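Local coordinates for phage-related protein (Bacillus cereus, PDB 4JG2) that is of unknown function but probably binds single-stranded DNA, like the related protein of Enterobacter phage Enc34, at residues 38-43 against 75-80; 68-73 against 126-131. All blocks are in the same frame, centred on the assembly; numbering follows the deposited sequence.

Interaction 1 (38-43 against 75-80)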
loop_
_atom_site.group_PDB
_atom_site.type_symbol
_atom_site.label_atom_id
_atom_site.label_comp_id
_atom_site.label_asym_id
_atom_site.label_seq_id
_atom_site.Cartn_x
_atom_site.Cartn_y
_atom_site.Cartn_z
ATOM N N VAL A 38 8.686 2.894 3.216
ATOM C CA VAL A 38 8.420 2.072 4.408
ATOM C C VAL A 38 8.168 0.653 3.967
ATOM O O VAL A 38 7.401 0.422 3.034
ATOM C CB VAL A 38 7.164 2.551 5.154
ATOM C CG1 VAL A 38 6.873 1.622 6.377
ATOM C CG2 VAL A 38 7.304 4.012 5.573
ATOM N N VAL A 39 8.789 -0.294 4.637
ATOM C CA VAL A 39 8.497 -1.718 4.435
ATOM C C VAL A 39 7.689 -2.200 5.631
ATOM O O VAL A 39 8.168 -2.127 6.771
ATOM C CB VAL A 39 9.755 -2.557 4.198
ATOM C CG1 VAL A 39 9.416 -3.985 3.815
ATOM C CG2 VAL A 39 10.595 -1.981 3.093
ATOM N N THR A 40 6.456 -2.644 5.400
ATOM C CA THR A 40 5.553 -3.048 6.497
ATOM C C THR A 40 5.994 -4.360 7.137
ATOM O O THR A 40 6.908 -5.036 6.631
ATOM C CB THR A 40 4.097 -3.093 6.019
ATOM O OG1 THR A 40 3.950 -4.198 5.152
ATOM C CG2 THR A 40 3.683 -1.823 5.289
ATOM N N SER A 41 5.341 -4.681 8.245
ATOM C CA SER A 41 5.738 -5.845 9.047
ATOM C C SER A 41 5.283 -7.157 8.509
ATOM O O SER A 41 4.364 -7.245 7.666
ATOM C CB SER A 41 5.255 -5.697 10.530
ATOM O OG SER A 41 3.967 -6.231 10.620
ATOM N N VAL A 42 5.810 -8.220 9.076
ATOM C CA VAL A 42 5.329 -9.573 8.750
ATOM C C VAL A 42 3.867 -9.836 9.124
ATOM O O VAL A 42 3.303 -10.845 8.718
ATOM C CB VAL A 42 6.226 -10.665 9.397
ATOM C CG1 VAL A 42 7.615 -10.605 8.813
ATOM C CG2 VAL A 42 6.265 -10.595 10.918
ATOM N N ASN A 43 3.276 -8.924 9.949
ATOM C CA ASN A 43 1.860 -9.089 10.367
ATOM C C ASN A 43 0.883 -8.313 9.531
ATOM O O ASN A 43 -0.305 -8.284 9.803
ATOM C CB ASN A 43 1.723 -8.726 11.836
ATOM C CG ASN A 43 2.578 -9.608 12.685
ATOM O OD1 ASN A 43 2.488 -10.816 12.615
ATOM N ND2 ASN A 43 3.436 -9.010 13.390
ATOM N N LYS A 75 3.264 -0.580 16.060
ATOM C CA LYS A 75 3.700 0.801 16.259
ATOM C C LYS A 75 4.881 1.194 15.429
ATOM O O LYS A 75 4.956 2.302 14.947
ATOM C CB LYS A 75 4.031 1.047 17.771
ATOM C CG LYS A 75 2.881 0.719 18.671
ATOM C CD LYS A 75 1.647 1.578 18.392
ATOM C CE LYS A 75 0.526 1.558 19.478
ATOM N NZ LYS A 75 -0.608 0.555 19.471
ATOM N N GLU A 76 5.811 0.292 15.219
ATOM C CA GLU A 76 6.982 0.614 14.418
ATOM C C GLU A 76 6.565 0.981 13.003
ATOM O O GLU A 76 6.999 2.006 12.451
ATOM C CB GLU A 76 7.984 -0.542 14.402
ATOM C CG GLU A 76 9.305 -0.310 13.732
ATOM C CD GLU A 76 10.298 -1.475 13.955
ATOM O OE1 GLU A 76 9.864 -2.591 14.342
ATOM O OE2 GLU A 76 11.514 -1.287 13.718
ATOM N N THR A 77 5.712 0.190 12.344
ATOM C CA THR A 77 5.289 0.502 11.014
ATOM C C THR A 77 4.449 1.769 10.980
ATOM O O THR A 77 4.614 2.599 10.080
ATOM C CB THR A 77 4.476 -0.683 10.424
ATOM O OG1 THR A 77 5.295 -1.860 10.441
ATOM C CG2 THR A 77 3.993 -0.397 9.015
ATOM N N ILE A 78 3.522 1.923 11.934
ATOM C CA ILE A 78 2.680 3.097 11.949
ATOM C C ILE A 78 3.553 4.368 12.083
ATOM O O ILE A 78 3.329 5.373 11.391
ATOM C CB ILE A 78 1.650 3.000 13.073
ATOM C CG1 ILE A 78 0.705 1.837 12.808
ATOM C CG2 ILE A 78 0.915 4.339 13.299
ATOM C CD1 ILE A 78 -0.036 1.396 14.059
ATOM N N ASN A 79 4.489 4.353 13.014
ATOM C CA ASN A 79 5.348 5.530 13.200
ATOM C C ASN A 79 6.153 5.814 11.951
ATOM O O ASN A 79 6.311 6.988 11.591
ATOM C CB ASN A 79 6.280 5.310 14.427
ATOM C CG ASN A 79 5.518 5.333 15.759
ATOM O OD1 ASN A 79 4.529 6.033 15.921
ATOM N ND2 ASN A 79 6.015 4.596 16.729
ATOM N N ALA A 80 6.636 4.774 11.274
ATOM C CA ALA A 80 7.383 4.958 10.046
ATOM C C ALA A 80 6.513 5.576 8.954
ATOM O O ALA A 80 6.965 6.441 8.220
ATOM C CB ALA A 80 7.997 3.660 9.564
HETATM O O HOH W 1 7.757 -1.930 9.382
#
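A water takes the place of a direct hydrogen bond between Val-39 and Thr-77: it donates to Val-39 O and to Thr-77 OG1, 2.7 Å from each, and no hydrogen bond passes straight from 38-43 to 75-80. Thr-77 OG1 is also hydrogen-bonded to Asp-74 just ahead of the helix, while Ser-41 N stays 3.6 Å from Thr-77 OG1, too far to share it. The first torsion of Thr-77 (chi1 -58°) divides its two branches: the hydroxyl lies beside the backbone N and faces the water and Ser-41, and the methyl lies beside the carbonyl carbon. Thr-77 CG2 rests 4.0 Å from Thr-40 CG2, the two side chains meeting at a slant. Thr-40 turns its own hydroxyl to Thr-44 and to the backbone N of Val-160. One helical turn on, Val-38 sets one methyl on each of two parts of Ala-80: its CG1 is 3.9 Å from Ala-80 CB, and its CG2 lies 3.6 Å from Ala-80 O. Beyond, Val-38 also reaches Ile-81 and Ala-84. Past the strand, Ser-41 OG accepts from Asn-43 N at 2.9 Å, closing an ST turn ahead of strand 45-50. The arrangement is helix-on-sheet packing, the first turns of helix 75-96 lying against edge strand 37-39 and the ST turn that follows it.

Interaction 2 (68-73 against 126-131)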
loop_
_atom_site.group_PDB
_atom_site.type_symbol
_atom_site.label_atom_id
_atom_site.label_comp_id
_atom_site.label_asym_id
_atom_site.label_seq_id
_atom_site.Cartn_x
_atom_site.Cartn_y
_atom_site.Cartn_z
ATOM N N VAL A 68 -3.426 -2.533 2.098
ATOM C CA VAL A 68 -2.519 -3.105 3.034
ATOM C C VAL A 68 -3.052 -2.851 4.447
ATOM O O VAL A 68 -3.226 -1.683 4.860
ATOM C CB VAL A 68 -1.192 -2.343 2.801
ATOM C CG1 VAL A 68 -0.103 -2.832 3.680
ATOM C CG2 VAL A 68 -0.750 -2.401 1.315
ATOM N N LEU A 69 -3.313 -3.931 5.185
ATOM C CA LEU A 69 -3.870 -3.878 6.524
ATOM C C LEU A 69 -2.763 -3.941 7.543
ATOM O O LEU A 69 -2.047 -4.954 7.623
ATOM C CB LEU A 69 -4.870 -5.013 6.715
ATOM C CG LEU A 69 -6.021 -5.107 5.747
ATOM C CD1 LEU A 69 -6.920 -6.276 6.085
ATOM C CD2 LEU A 69 -6.790 -3.881 5.476
ATOM N N ILE A 70 -2.619 -2.886 8.324
ATOM C CA ILE A 70 -1.551 -2.732 9.311
ATOM C C ILE A 70 -2.145 -2.786 10.710
ATOM O O ILE A 70 -2.952 -1.934 11.072
ATOM C CB ILE A 70 -0.889 -1.356 9.088
ATOM C CG1 ILE A 70 -0.296 -1.288 7.654
ATOM C CG2 ILE A 70 0.202 -1.068 10.131
ATOM C CD1 ILE A 70 -0.243 0.037 7.033
ATOM N N PRO A 71 -1.807 -3.834 11.469
ATOM C CA PRO A 71 -2.418 -3.893 12.790
ATOM C C PRO A 71 -2.118 -2.639 13.602
ATOM O O PRO A 71 -0.990 -2.161 13.566
ATOM C CB PRO A 71 -1.820 -5.171 13.401
ATOM C CG PRO A 71 -0.958 -5.756 12.423
ATOM C CD PRO A 71 -0.915 -4.971 11.189
ATOM N N LYS A 72 -3.076 -2.214 14.442
ATOM C CA LYS A 72 -2.842 -1.060 15.289
ATOM C C LYS A 72 -1.779 -1.302 16.343
ATOM O O LYS A 72 -1.275 -0.363 16.913
ATOM C CB LYS A 72 -4.178 -0.600 15.881
ATOM C CG LYS A 72 -5.048 0.062 14.822
ATOM C CD LYS A 72 -6.315 0.697 15.378
ATOM C CE LYS A 72 -7.095 1.452 14.300
ATOM N NZ LYS A 72 -8.296 2.132 14.818
ATOM N N THR A 73 -1.453 -2.543 16.622
ATOM C CA THR A 73 -0.353 -2.925 17.498
ATOM C C THR A 73 1.036 -2.763 16.848
ATOM O O THR A 73 2.044 -2.820 17.554
ATOM C CB THR A 73 -0.531 -4.385 17.967
ATOM O OG1 THR A 73 -0.724 -5.204 16.800
ATOM C CG2 THR A 73 -1.705 -4.558 18.907
ATOM N N TYR A 126 -5.201 -0.193 10.774
ATOM C CA TYR A 126 -5.149 0.904 9.819
ATOM C C TYR A 126 -5.033 0.235 8.424
ATOM O O TYR A 126 -4.691 -0.954 8.306
ATOM C CB TYR A 126 -3.952 1.806 10.029
ATOM C CG TYR A 126 -4.034 2.638 11.316
ATOM C CD1 TYR A 126 -4.863 3.756 11.369
ATOM C CD2 TYR A 126 -3.269 2.350 12.418
ATOM C CE1 TYR A 126 -4.952 4.561 12.472
ATOM C CE2 TYR A 126 -3.327 3.126 13.560
ATOM C CZ TYR A 126 -4.187 4.227 13.584
ATOM O OH TYR A 126 -4.246 5.019 14.715
ATOM N N PHE A 127 -5.252 1.002 7.370
ATOM C CA PHE A 127 -5.049 0.504 6.036
ATOM C C PHE A 127 -4.519 1.584 5.148
ATOM O O PHE A 127 -4.808 2.786 5.313
ATOM C CB PHE A 127 -6.343 -0.148 5.430
ATOM C CG PHE A 127 -7.503 0.751 5.172
ATOM C CD1 PHE A 127 -7.784 1.262 3.900
ATOM C CD2 PHE A 127 -8.367 1.077 6.206
ATOM C CE1 PHE A 127 -8.913 1.990 3.684
ATOM C CE2 PHE A 127 -9.508 1.832 5.948
ATOM C CZ PHE A 127 -9.784 2.310 4.681
ATOM N N VAL A 128 -3.792 1.159 4.108
ATOM C CA VAL A 128 -3.305 2.070 3.077
ATOM C C VAL A 128 -3.681 1.399 1.737
ATOM O O VAL A 128 -3.626 0.172 1.617
ATOM C CB VAL A 128 -1.785 2.328 3.182
ATOM C CG1 VAL A 128 -1.377 2.610 4.626
ATOM C CG2 VAL A 128 -0.966 1.185 2.678
ATOM N N ASN A 129 -4.160 2.223 0.811
ATOM C CA ASN A 129 -4.465 1.822 -0.543
ATOM C C ASN A 129 -3.221 2.137 -1.395
ATOM O O ASN A 129 -2.995 3.316 -1.706
ATOM C CB ASN A 129 -5.704 2.480 -1.053
ATOM C CG ASN A 129 -6.950 2.049 -0.302
ATOM O OD1 ASN A 129 -7.050 0.940 0.216
ATOM N ND2 ASN A 129 -7.871 2.956 -0.214
ATOM N N ALA A 130 -2.448 1.148 -1.745
ATOM C CA ALA A 130 -1.236 1.308 -2.505
ATOM C C ALA A 130 -1.457 0.889 -3.968
ATOM O O ALA A 130 -2.167 -0.074 -4.231
ATOM C CB ALA A 130 -0.086 0.499 -1.920
ATOM N N ASN A 131 -0.858 1.600 -4.913
ATOM C CA ASN A 131 -1.034 1.220 -6.340
ATOM C C ASN A 131 0.191 1.582 -7.146
ATOM O O ASN A 131 1.081 2.364 -6.701
ATOM C CB ASN A 131 -2.340 1.790 -6.876
ATOM C CG ASN A 131 -2.370 3.302 -6.961
ATOM O OD1 ASN A 131 -1.426 3.921 -7.448
ATOM N ND2 ASN A 131 -3.454 3.881 -6.468
#
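Over one face of the Tyr-126 ring lies the aliphatic end of Lys-72, whose CE sits 4.0 Å from the ring centroid in a CH-pi contact, 8° off the normal. Nearer the backbone, Lys-72 CG touches Tyr-126 CE2 at 3.7 Å. Extended beyond CG, the lysine crosses the tyrosine at about a right angle and carries NZ to 5.0 Å from the centroid, a cation-pi contact; NZ also forms salt bridges with Asp-114 and Asp-112. The Phe-127 ring meets Tyr-122 edge-to-face and has in plane at its edge Asn-129 OD1, itself hydrogen-bonded to Ser-67. Between the antiparallel strands, Val-68 with Val-128 and Ile-70 with Tyr-126 are hydrogen-bonded pairs, each joined by two backbone bonds, with side chains on one sheet face; in one of its two conformers, Val-128 touches Val-68 and Ile-70 there. Leu-69 with Phe-127, the non-hydrogen-bonded pair between them, points to the opposite face, where Leu-69 CD2 packs against Phe-127 CB at 3.8 Å. These are the two central strands of a four-stranded antiparallel sheet, flanked by 45-50 and 111-112, with Thr-77, Ile-78 and Ile-81 of helix 75-96 on Ile-70, and Ile-78 also on Tyr-126.

Overall arrangement
From the N terminus, the chain passes through 38-43, forms strands 45-50 and 63-71, and enters helix 75-96, whose first turns come back to 38-43 and close the first loop in interaction 1. Strand 63-71 lies within that loop, yet its partner 125-132 follows the helix, so interaction 2 closes a second loop that crosses the first. Their centres are about 9 Å apart. Ile-78 bridges them: its CD1 lies 3.7 Å from Tyr-126 CD2 and also packs on the backbone of Pro-71 and Lys-72. Interaction 1 thus joins the helix to strand 37-39, which pairs with 157-169 in the mixed sheet; interaction 2 joins the central strands of the antiparallel sheet, to which Ile-78 ties the helix.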